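Local coordinates for protein inositol dehydrogenase (PDB 4MKX) that probably oxidises scyllo-inositol with NAD as cofactor, as a sugar-alcohol dehydrogenase of the Gfo/Idh/MocA family, at residues A[164-169]-A[262-267]; A[145-150]-A[204-209]; A[234-239]-A[248-253]. One frame throughout, in Å; residues are numbered along the deposited sequence.

Overall arrangement
All three contacts belong to the C-terminal alpha/beta domain that accompanies the Rossmann domain in this family. Contacts 1 and 3 are strand pairs of one mixed sheet, their centres about 12 Å apart; strands 162-172 and 246-252 are neighbours in it, and I165 O accepts from I248 N at 2.8 Å, a probable hydrogen bond. Contact 2 joins two helices on one face of that sheet, its centre about 11 Å from that of contact 1, where Y147 OH lies 2.7 Å from T263 OG1. Contacts 2 and 3 stay apart, with nearest atoms about 8 Å away. The other face, carrying R166 and V250, packs against the second subunit in both strand contacts.

Contact 1. Residues A[164-169]-A[262-267]; sequences LIRSYS and ETEIIG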
loop_
_atom_site.group_PDB
_atom_site.type_symbol
_atom_site.label_atom_id
_atom_site.label_comp_id
_atom_site.label_asym_id
_atom_site.label_seq_id
_atom_site.Cartn_x
_atom_site.Cartn_y
_atom_site.Cartn_z
ATOM N N LEU A 164 -13.538 9.034 -17.508
ATOM C CA LEU A 164 -14.053 9.588 -16.262
ATOM C C LEU A 164 -12.909 10.157 -15.433
ATOM O O LEU A 164 -11.843 9.557 -15.337
ATOM C CB LEU A 164 -14.780 8.501 -15.453
ATOM C CG LEU A 164 -15.487 8.937 -14.159
ATOM C CD1 LEU A 164 -16.694 8.049 -13.944
ATOM C CD2 LEU A 164 -14.569 8.825 -12.951
ATOM N N ILE A 165 -13.144 11.318 -14.836
ATOM C CA ILE A 165 -12.198 11.840 -13.866
ATOM C C ILE A 165 -12.931 12.082 -12.553
ATOM O O ILE A 165 -14.003 12.667 -12.535
ATOM C CB ILE A 165 -11.545 13.140 -14.352
ATOM C CG1 ILE A 165 -10.664 12.844 -15.556
ATOM C CG2 ILE A 165 -10.667 13.721 -13.248
ATOM C CD1 ILE A 165 -9.925 14.071 -16.075
ATOM N N ARG A 166 -12.351 11.599 -11.455
ATOM C CA ARG A 166 -12.905 11.846 -10.127
ATOM C C ARG A 166 -11.854 12.644 -9.376
ATOM O O ARG A 166 -10.694 12.253 -9.338
ATOM C CB ARG A 166 -13.168 10.533 -9.384
ATOM C CG ARG A 166 -13.586 10.755 -7.932
ATOM C CD ARG A 166 -13.886 9.432 -7.172
ATOM N NE ARG A 166 -12.746 8.517 -7.123
ATOM C CZ ARG A 166 -11.781 8.568 -6.213
ATOM N NH1 ARG A 166 -11.805 9.510 -5.277
ATOM N NH2 ARG A 166 -10.777 7.700 -6.248
ATOM N N SER A 167 -12.240 13.779 -8.819
ATOM C CA SER A 167 -11.284 14.559 -8.044
ATOM C C SER A 167 -11.878 14.997 -6.713
ATOM O O SER A 167 -13.024 15.452 -6.644
ATOM C CB SER A 167 -10.776 15.754 -8.870
ATOM O OG SER A 167 -9.485 16.147 -8.426
ATOM N N TYR A 168 -11.105 14.814 -5.641
ATOM C CA TYR A 168 -11.538 15.170 -4.305
ATOM C C TYR A 168 -10.607 16.234 -3.778
ATOM O O TYR A 168 -9.386 16.095 -3.887
ATOM C CB TYR A 168 -11.364 13.975 -3.365
ATOM C CG TYR A 168 -12.414 12.889 -3.411
ATOM C CD1 TYR A 168 -13.320 12.768 -4.460
ATOM C CD2 TYR A 168 -12.482 11.970 -2.383
ATOM C CE1 TYR A 168 -14.279 11.748 -4.463
ATOM C CE2 TYR A 168 -13.417 10.953 -2.383
ATOM C CZ TYR A 168 -14.311 10.846 -3.408
ATOM O OH TYR A 168 -15.240 9.834 -3.368
ATOM N N SER A 169 -11.170 17.277 -3.182
ATOM C CA SER A 169 -10.390 18.250 -2.416
ATOM C C SER A 169 -11.080 18.433 -1.074
ATOM O O SER A 169 -12.144 19.051 -0.997
ATOM C CB SER A 169 -10.318 19.599 -3.143
ATOM O OG SER A 169 -9.578 19.477 -4.345
ATOM N N GLU A 262 -7.038 14.188 -4.130
ATOM C CA GLU A 262 -6.861 12.939 -4.850
ATOM C C GLU A 262 -7.514 13.124 -6.207
ATOM O O GLU A 262 -8.580 13.729 -6.304
ATOM C CB GLU A 262 -7.559 11.792 -4.105
ATOM C CG GLU A 262 -7.511 10.436 -4.840
ATOM C CD GLU A 262 -8.464 9.421 -4.277
ATOM O OE1 GLU A 262 -9.268 9.777 -3.380
ATOM O OE2 GLU A 262 -8.436 8.251 -4.736
ATOM N N THR A 263 -6.857 12.642 -7.259
ATOM C CA THR A 263 -7.446 12.690 -8.594
ATOM C C THR A 263 -7.303 11.338 -9.252
ATOM O O THR A 263 -6.205 10.790 -9.345
ATOM C CB THR A 263 -6.765 13.760 -9.453
ATOM O OG1 THR A 263 -6.939 15.027 -8.813
ATOM C CG2 THR A 263 -7.417 13.838 -10.826
ATOM N N GLU A 264 -8.427 10.811 -9.726
ATOM C CA GLU A 264 -8.480 9.516 -10.374
ATOM C C GLU A 264 -8.848 9.732 -11.832
ATOM O O GLU A 264 -9.769 10.495 -12.137
ATOM C CB GLU A 264 -9.574 8.690 -9.703
ATOM C CG GLU A 264 -10.015 7.469 -10.439
ATOM C CD GLU A 264 -11.196 6.845 -9.749
ATOM O OE1 GLU A 264 -10.976 6.165 -8.724
ATOM O OE2 GLU A 264 -12.344 7.066 -10.190
ATOM N N ILE A 265 -8.125 9.070 -12.729
ATOM C CA ILE A 265 -8.423 9.162 -14.155
ATOM C C ILE A 265 -8.666 7.746 -14.677
ATOM O O ILE A 265 -7.797 6.880 -14.575
ATOM C CB ILE A 265 -7.245 9.810 -14.917
ATOM C CG1 ILE A 265 -6.874 11.162 -14.294
ATOM C CG2 ILE A 265 -7.622 10.020 -16.381
ATOM C CD1 ILE A 265 -5.621 11.752 -14.867
ATOM N N ILE A 266 -9.861 7.510 -15.213
ATOM C CA ILE A 266 -10.188 6.229 -15.825
ATOM C C ILE A 266 -10.154 6.396 -17.338
ATOM O O ILE A 266 -10.795 7.297 -17.881
ATOM C CB ILE A 266 -11.584 5.766 -15.420
ATOM C CG1 ILE A 266 -11.667 5.665 -13.892
ATOM C CG2 ILE A 266 -11.868 4.407 -16.037
ATOM C CD1 ILE A 266 -12.998 5.147 -13.379
ATOM N N GLY A 267 -9.369 5.561 -18.006
ATOM C CA GLY A 267 -9.247 5.641 -19.452
ATOM C C GLY A 267 -9.715 4.342 -20.090
ATOM O O GLY A 267 -10.135 3.406 -19.403
#
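Residues L164 to Y168 pair antiparallel with I266 to E262, the segment axes 4.6 Å apart at 175°, and backbone hydrogen bonds link the L164-I266, R166-E264 and Y168-E262 pairs. The side chains of these three pairs share one face of the sheet, and R166 is the hub. Its chain leaves with CG anti to the backbone N (chi1 173°) and bends at chi3, which brings the guanidinium between two carboxylates. NH1 and NH2 grip E262 end-on, NH1 reaching OE1 at 3.2 Å and NH2 reaching OE2 at 2.8 Å. NH2 also bonds E264 OE1 at 2.9 Å, while NE to E264 OE2 is weak. The acceptors lie near the guanidinium plane, yet each carboxylate is met from above its own plane; the planes of R166 and E262 are 77° apart. R166 NH1 also sits 3.3 Å above the ring plane of Y168, over its centre. On the opposite face, S167 OG and T263 OG1 are 2.8 Å apart, with further partners in D199 and Y147 respectively. Beside them I165 CG1 packs on I265 CG2. Y168 OH bonds E264 of the second subunit. With R273 of the same chain bridging to E264 and R273 of the second subunit to E262, both acids are probably favoured in their ionised form and the charges largely balanced across the subunit interface.

Contact 2. Residues A[145-150]-A[204-209]; sequences DSYRYA and RWFTGK
Helical residues 145-150 and the C-terminal turn of helix 197-207 face each other through their side chains, the nearest CA atoms, those of A150 and F206, being 9.1 Å apart. F206 points toward the other helix and enters edge-first: the backbone C of A150 lies in the plane of the F206 ring, at its edge, 3.9 Å from CE1. The CZ atom of F206 approaches Y147 O at 3.7 Å and also touches the methyl of A150. On its other flank, CE2 of F206 meets CD1 of Y147 at 4.0 Å, each atom near the plane of the other ring. This is helix-helix packing on one face of the mixed sheet of the C-terminal domain: F206 rests on I265 of strand 260-267, and A150 on L272 of strand 271-274. An alanine at F206 would probably leave a gap beside Y147 and A150 where the ring now packs, and deprive I265 of a neighbour. W205 has CG anti to its N (chi1 -180°), which carries the indole across to Y147, where CZ3 is 4.1 Å from CB. Its CH2 lies 4.1 Å from Y147 O, and the backbone N of R148 sits at the indole edge, near the ring plane.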
loop_
_atom_site.group_PDB
_atom_site.type_symbol
_atom_site.label_atom_id
_atom_site.label_comp_id
_atom_site.label_asym_id
_atom_site.label_seq_id
_atom_site.Cartn_x
_atom_site.Cartn_y
_atom_site.Cartn_z
ATOM N N ASP A 145 4.858 17.445 -9.106
ATOM C CA ASP A 145 5.554 16.325 -9.724
ATOM C C ASP A 145 4.638 15.142 -10.006
ATOM O O ASP A 145 4.743 14.532 -11.062
ATOM C CB ASP A 145 6.747 15.877 -8.881
ATOM C CG ASP A 145 7.942 16.805 -9.010
ATOM O OD1 ASP A 145 8.027 17.571 -10.000
ATOM O OD2 ASP A 145 8.816 16.737 -8.121
ATOM N N SER A 146 3.731 14.820 -9.085
ATOM C CA SER A 146 2.872 13.650 -9.299
ATOM C C SER A 146 1.828 13.906 -10.392
ATOM O O SER A 146 1.564 13.040 -11.234
ATOM C CB SER A 146 2.224 13.166 -7.985
ATOM O OG SER A 146 3.227 12.710 -7.088
ATOM N N TYR A 147 1.224 15.087 -10.387
ATOM C CA TYR A 147 0.285 15.456 -11.442
ATOM C C TYR A 147 0.968 15.484 -12.806
ATOM O O TYR A 147 0.383 15.031 -13.793
ATOM C CB TYR A 147 -0.386 16.812 -11.166
ATOM C CG TYR A 147 -1.582 16.694 -10.238
ATOM C CD1 TYR A 147 -2.834 16.347 -10.725
ATOM C CD2 TYR A 147 -1.439 16.883 -8.869
ATOM C CE1 TYR A 147 -3.923 16.220 -9.874
ATOM C CE2 TYR A 147 -2.514 16.744 -8.012
ATOM C CZ TYR A 147 -3.757 16.419 -8.516
ATOM O OH TYR A 147 -4.841 16.284 -7.662
ATOM N N ARG A 148 2.188 16.010 -12.859
ATOM C CA ARG A 148 2.936 16.061 -14.117
ATOM C C ARG A 148 3.280 14.672 -14.628
ATOM O O ARG A 148 3.218 14.422 -15.831
ATOM C CB ARG A 148 4.205 16.920 -13.992
ATOM C CG ARG A 148 3.896 18.410 -14.029
ATOM C CD ARG A 148 5.161 19.284 -14.148
ATOM N NE ARG A 148 6.063 19.118 -13.008
ATOM C CZ ARG A 148 6.916 20.043 -12.563
ATOM N NH1 ARG A 148 6.997 21.235 -13.145
ATOM N NH2 ARG A 148 7.690 19.780 -11.521
ATOM N N TYR A 149 3.625 13.765 -13.717
ATOM C CA TYR A 149 3.933 12.390 -14.090
ATOM C C TYR A 149 2.709 11.722 -14.710
ATOM O O TYR A 149 2.815 11.013 -15.714
ATOM C CB TYR A 149 4.441 11.592 -12.867
ATOM C CG TYR A 149 4.805 10.151 -13.171
ATOM C CD1 TYR A 149 6.080 9.812 -13.616
ATOM C CD2 TYR A 149 3.876 9.133 -13.001
ATOM C CE1 TYR A 149 6.407 8.490 -13.897
ATOM C CE2 TYR A 149 4.193 7.815 -13.274
ATOM C CZ TYR A 149 5.462 7.502 -13.719
ATOM O OH TYR A 149 5.772 6.187 -13.992
ATOM N N ALA A 150 1.538 11.944 -14.115
ATOM C CA ALA A 150 0.297 11.381 -14.647
ATOM C C ALA A 150 -0.061 11.991 -15.993
ATOM O O ALA A 150 -0.546 11.295 -16.885
ATOM C CB ALA A 150 -0.850 11.573 -13.663
ATOM N N ARG A 204 -9.992 20.154 -17.009
ATOM C CA ARG A 204 -9.777 20.804 -18.297
ATOM C C ARG A 204 -8.376 20.542 -18.826
ATOM O O ARG A 204 -8.191 20.280 -20.013
ATOM C CB ARG A 204 -10.045 22.311 -18.195
ATOM C CG ARG A 204 -11.490 22.672 -17.811
ATOM C CD ARG A 204 -11.716 24.183 -17.766
ATOM N NE ARG A 204 -11.512 24.779 -19.083
ATOM C CZ ARG A 204 -10.444 25.498 -19.419
ATOM N NH1 ARG A 204 -9.478 25.725 -18.532
ATOM N NH2 ARG A 204 -10.340 25.984 -20.645
ATOM N N TRP A 205 -7.389 20.593 -17.930
ATOM C CA TRP A 205 -5.993 20.391 -18.288
ATOM C C TRP A 205 -5.761 18.991 -18.848
ATOM O O TRP A 205 -5.137 18.829 -19.900
ATOM C CB TRP A 205 -5.104 20.655 -17.056
ATOM C CG TRP A 205 -3.630 20.501 -17.246
ATOM C CD1 TRP A 205 -2.872 21.003 -18.267
ATOM C CD2 TRP A 205 -2.716 19.843 -16.356
ATOM N NE1 TRP A 205 -1.547 20.676 -18.078
ATOM C CE2 TRP A 205 -1.424 19.971 -16.910
ATOM C CE3 TRP A 205 -2.866 19.162 -15.147
ATOM C CZ2 TRP A 205 -0.289 19.425 -16.301
ATOM C CZ3 TRP A 205 -1.737 18.620 -14.544
ATOM C CH2 TRP A 205 -0.464 18.762 -15.122
ATOM N N PHE A 206 -6.277 17.974 -18.162
ATOM C CA PHE A 206 -6.037 16.597 -18.592
ATOM C C PHE A 206 -6.774 16.229 -19.876
ATOM O O PHE A 206 -6.244 15.479 -20.689
ATOM C CB PHE A 206 -6.412 15.599 -17.483
ATOM C CG PHE A 206 -5.300 15.327 -16.521
ATOM C CD1 PHE A 206 -4.363 14.344 -16.789
ATOM C CD2 PHE A 206 -5.181 16.061 -15.351
ATOM C CE1 PHE A 206 -3.320 14.094 -15.906
ATOM C CE2 PHE A 206 -4.138 15.816 -14.462
ATOM C CZ PHE A 206 -3.211 14.834 -14.741
ATOM N N THR A 207 -7.986 16.747 -20.039
ATOM C CA THR A 207 -8.854 16.349 -21.150
ATOM C C THR A 207 -8.734 17.233 -22.390
ATOM O O THR A 207 -8.816 16.737 -23.515
ATOM C CB THR A 207 -10.336 16.296 -20.742
ATOM O OG1 THR A 207 -10.798 17.593 -20.362
ATOM C CG2 THR A 207 -10.548 15.327 -19.591
ATOM N N GLY A 208 -8.536 18.532 -22.182
ATOM C CA GLY A 208 -8.628 19.497 -23.267
ATOM C C GLY A 208 -10.064 19.854 -23.621
ATOM O O GLY A 208 -10.321 20.555 -24.607
ATOM N N LYS A 209 -11.009 19.396 -22.800
ATOM C CA LYS A 209 -12.429 19.557 -23.092
ATOM C C LYS A 209 -13.092 20.496 -22.083
ATOM O O LYS A 209 -12.524 20.753 -21.016
ATOM C CB LYS A 209 -13.099 18.170 -23.095
ATOM C CG LYS A 209 -12.288 17.092 -23.846
ATOM C CD LYS A 209 -12.697 15.643 -23.478
ATOM C CE LYS A 209 -11.772 14.592 -24.124
ATOM N NZ LYS A 209 -12.114 13.164 -23.769
#

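Contact 3. Residues A[234-239]-A[248-253]; sequences TGAALM and ILVAGR
T234 to L238 run against G252 to I248 as the two arms of a beta hairpin, strands 234-241 and 246-252, within the mixed sheet of the C-terminal domain. The segment axes lie 4.6 Å apart at 166°, and G235-A251 and A237-L249 are the hydrogen-bonded pairs. In strand 234-241 the residues G235, A236 and A237 are small, and A236 and A237 are paired with the larger V250 and L249: A237 CB meets L249 CB at 4.2 Å, and on the other face A236 CB lies 4.2 Å from V250 CG2. V250 sets CG1 anti to its backbone N (chi1 170°), so that this methyl comes 3.6 Å from G235 O while CG2 is left to face A236. Farther along the same face, L238 sends CD1 toward the neighbouring strand, 4.0 Å from I248 CG1, the two chains crossing at a slant. That face packs against the second subunit, where I248 meets I248 of that subunit. M239 lies on the face of A237 and L249. The side chain bends at chi3 (-61°), bringing the terminal methyl to the neighbouring strand, and it also touches I203 of helix 197-207. L249 touches the same isoleucine. Its isobutyl group receives the methionine at two carbons, M239 CE standing 3.9 Å from L249 CG and 4.0 Å from L249 CD1.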
loop_
_atom_site.group_PDB
_atom_site.type_symbol
_atom_site.label_atom_id
_atom_site.label_comp_id
_atom_site.label_asym_id
_atom_site.label_seq_id
_atom_site.Cartn_x
_atom_site.Cartn_y
_atom_site.Cartn_z
ATOM N N THR A 234 -19.646 19.554 3.153
ATOM C CA THR A 234 -19.302 18.552 2.141
ATOM C C THR A 234 -20.252 18.697 0.975
ATOM O O THR A 234 -21.452 18.896 1.166
ATOM C CB THR A 234 -19.425 17.103 2.665
ATOM O OG1 THR A 234 -18.844 17.007 3.968
ATOM C CG2 THR A 234 -18.705 16.136 1.729
ATOM N N GLY A 235 -19.721 18.593 -0.238
ATOM C CA GLY A 235 -20.556 18.640 -1.415
ATOM C C GLY A 235 -20.029 17.682 -2.447
ATOM O O GLY A 235 -18.847 17.321 -2.450
ATOM N N ALA A 236 -20.911 17.249 -3.325
ATOM C CA ALA A 236 -20.527 16.367 -4.391
ATOM C C ALA A 236 -21.179 16.841 -5.674
ATOM O O ALA A 236 -22.254 17.449 -5.651
ATOM C CB ALA A 236 -20.952 14.934 -4.068
ATOM N N ALA A 237 -20.535 16.549 -6.795
ATOM C CA ALA A 237 -21.056 16.972 -8.076
ATOM C C ALA A 237 -20.799 15.945 -9.152
ATOM O O ALA A 237 -19.779 15.239 -9.144
ATOM C CB ALA A 237 -20.439 18.316 -8.470
ATOM N N LEU A 238 -21.726 15.873 -10.103
ATOM C CA LEU A 238 -21.534 15.060 -11.285
ATOM C C LEU A 238 -21.569 16.010 -12.476
ATOM O O LEU A 238 -22.395 16.914 -12.525
ATOM C CB LEU A 238 -22.654 14.031 -11.404
ATOM C CG LEU A 238 -22.599 13.072 -12.582
ATOM C CD1 LEU A 238 -21.328 12.230 -12.547
ATOM C CD2 LEU A 238 -23.858 12.202 -12.537
ATOM N N MET A 239 -20.658 15.810 -13.415
ATOM C CA MET A 239 -20.511 16.734 -14.531
ATOM C C MET A 239 -20.403 15.954 -15.820
ATOM O O MET A 239 -19.743 14.918 -15.892
ATOM C CB MET A 239 -19.260 17.596 -14.333
ATOM C CG MET A 239 -19.229 18.278 -12.991
ATOM S SD MET A 239 -17.963 19.550 -12.894
ATOM C CE MET A 239 -16.520 18.550 -13.169
ATOM N N ILE A 248 -16.524 13.558 -11.666
ATOM C CA ILE A 248 -17.116 13.526 -10.342
ATOM C C ILE A 248 -16.257 14.391 -9.444
ATOM O O ILE A 248 -15.029 14.265 -9.456
ATOM C CB ILE A 248 -17.098 12.093 -9.789
ATOM C CG1 ILE A 248 -17.996 11.198 -10.641
ATOM C CG2 ILE A 248 -17.563 12.069 -8.339
ATOM C CD1 ILE A 248 -17.918 9.752 -10.278
ATOM N N LEU A 249 -16.881 15.289 -8.687
ATOM C CA LEU A 249 -16.134 16.100 -7.728
ATOM C C LEU A 249 -16.647 15.865 -6.324
ATOM O O LEU A 249 -17.837 15.691 -6.122
ATOM C CB LEU A 249 -16.294 17.588 -8.034
ATOM C CG LEU A 249 -15.742 18.111 -9.346
ATOM C CD1 LEU A 249 -15.914 19.627 -9.384
ATOM C CD2 LEU A 249 -14.282 17.728 -9.481
ATOM N N VAL A 250 -15.747 15.872 -5.350
ATOM C CA VAL A 250 -16.168 15.974 -3.957
ATOM C C VAL A 250 -15.319 17.065 -3.329
ATOM O O VAL A 250 -14.113 17.129 -3.558
ATOM C CB VAL A 250 -16.006 14.657 -3.178
ATOM C CG1 VAL A 250 -16.236 14.906 -1.691
ATOM C CG2 VAL A 250 -16.991 13.615 -3.671
ATOM N N ALA A 251 -15.961 17.957 -2.586
ATOM C CA ALA A 251 -15.264 19.035 -1.896
ATOM C C ALA A 251 -15.727 19.005 -0.459
ATOM O O ALA A 251 -16.880 18.700 -0.170
ATOM C CB ALA A 251 -15.583 20.376 -2.519
ATOM N N GLY A 252 -14.832 19.318 0.460
ATOM C CA GLY A 252 -15.222 19.268 1.840
ATOM C C GLY A 252 -14.270 20.038 2.707
ATOM O O GLY A 252 -13.191 20.439 2.268
ATOM N N ARG A 253 -14.683 20.234 3.951
ATOM C CA ARG A 253 -13.875 20.973 4.900
ATOM C C ARG A 253 -13.645 20.167 6.162
ATOM O O ARG A 253 -13.113 20.689 7.143
ATOM C CB ARG A 253 -14.571 22.288 5.234
ATOM C CG ARG A 253 -14.994 23.077 4.016
ATOM C CD ARG A 253 -15.606 24.402 4.422
ATOM N NE ARG A 253 -15.884 25.263 3.275
ATOM C CZ ARG A 253 -14.967 26.011 2.661
ATOM N NH1 ARG A 253 -13.705 25.996 3.070
ATOM N NH2 ARG A 253 -15.320 26.768 1.630
#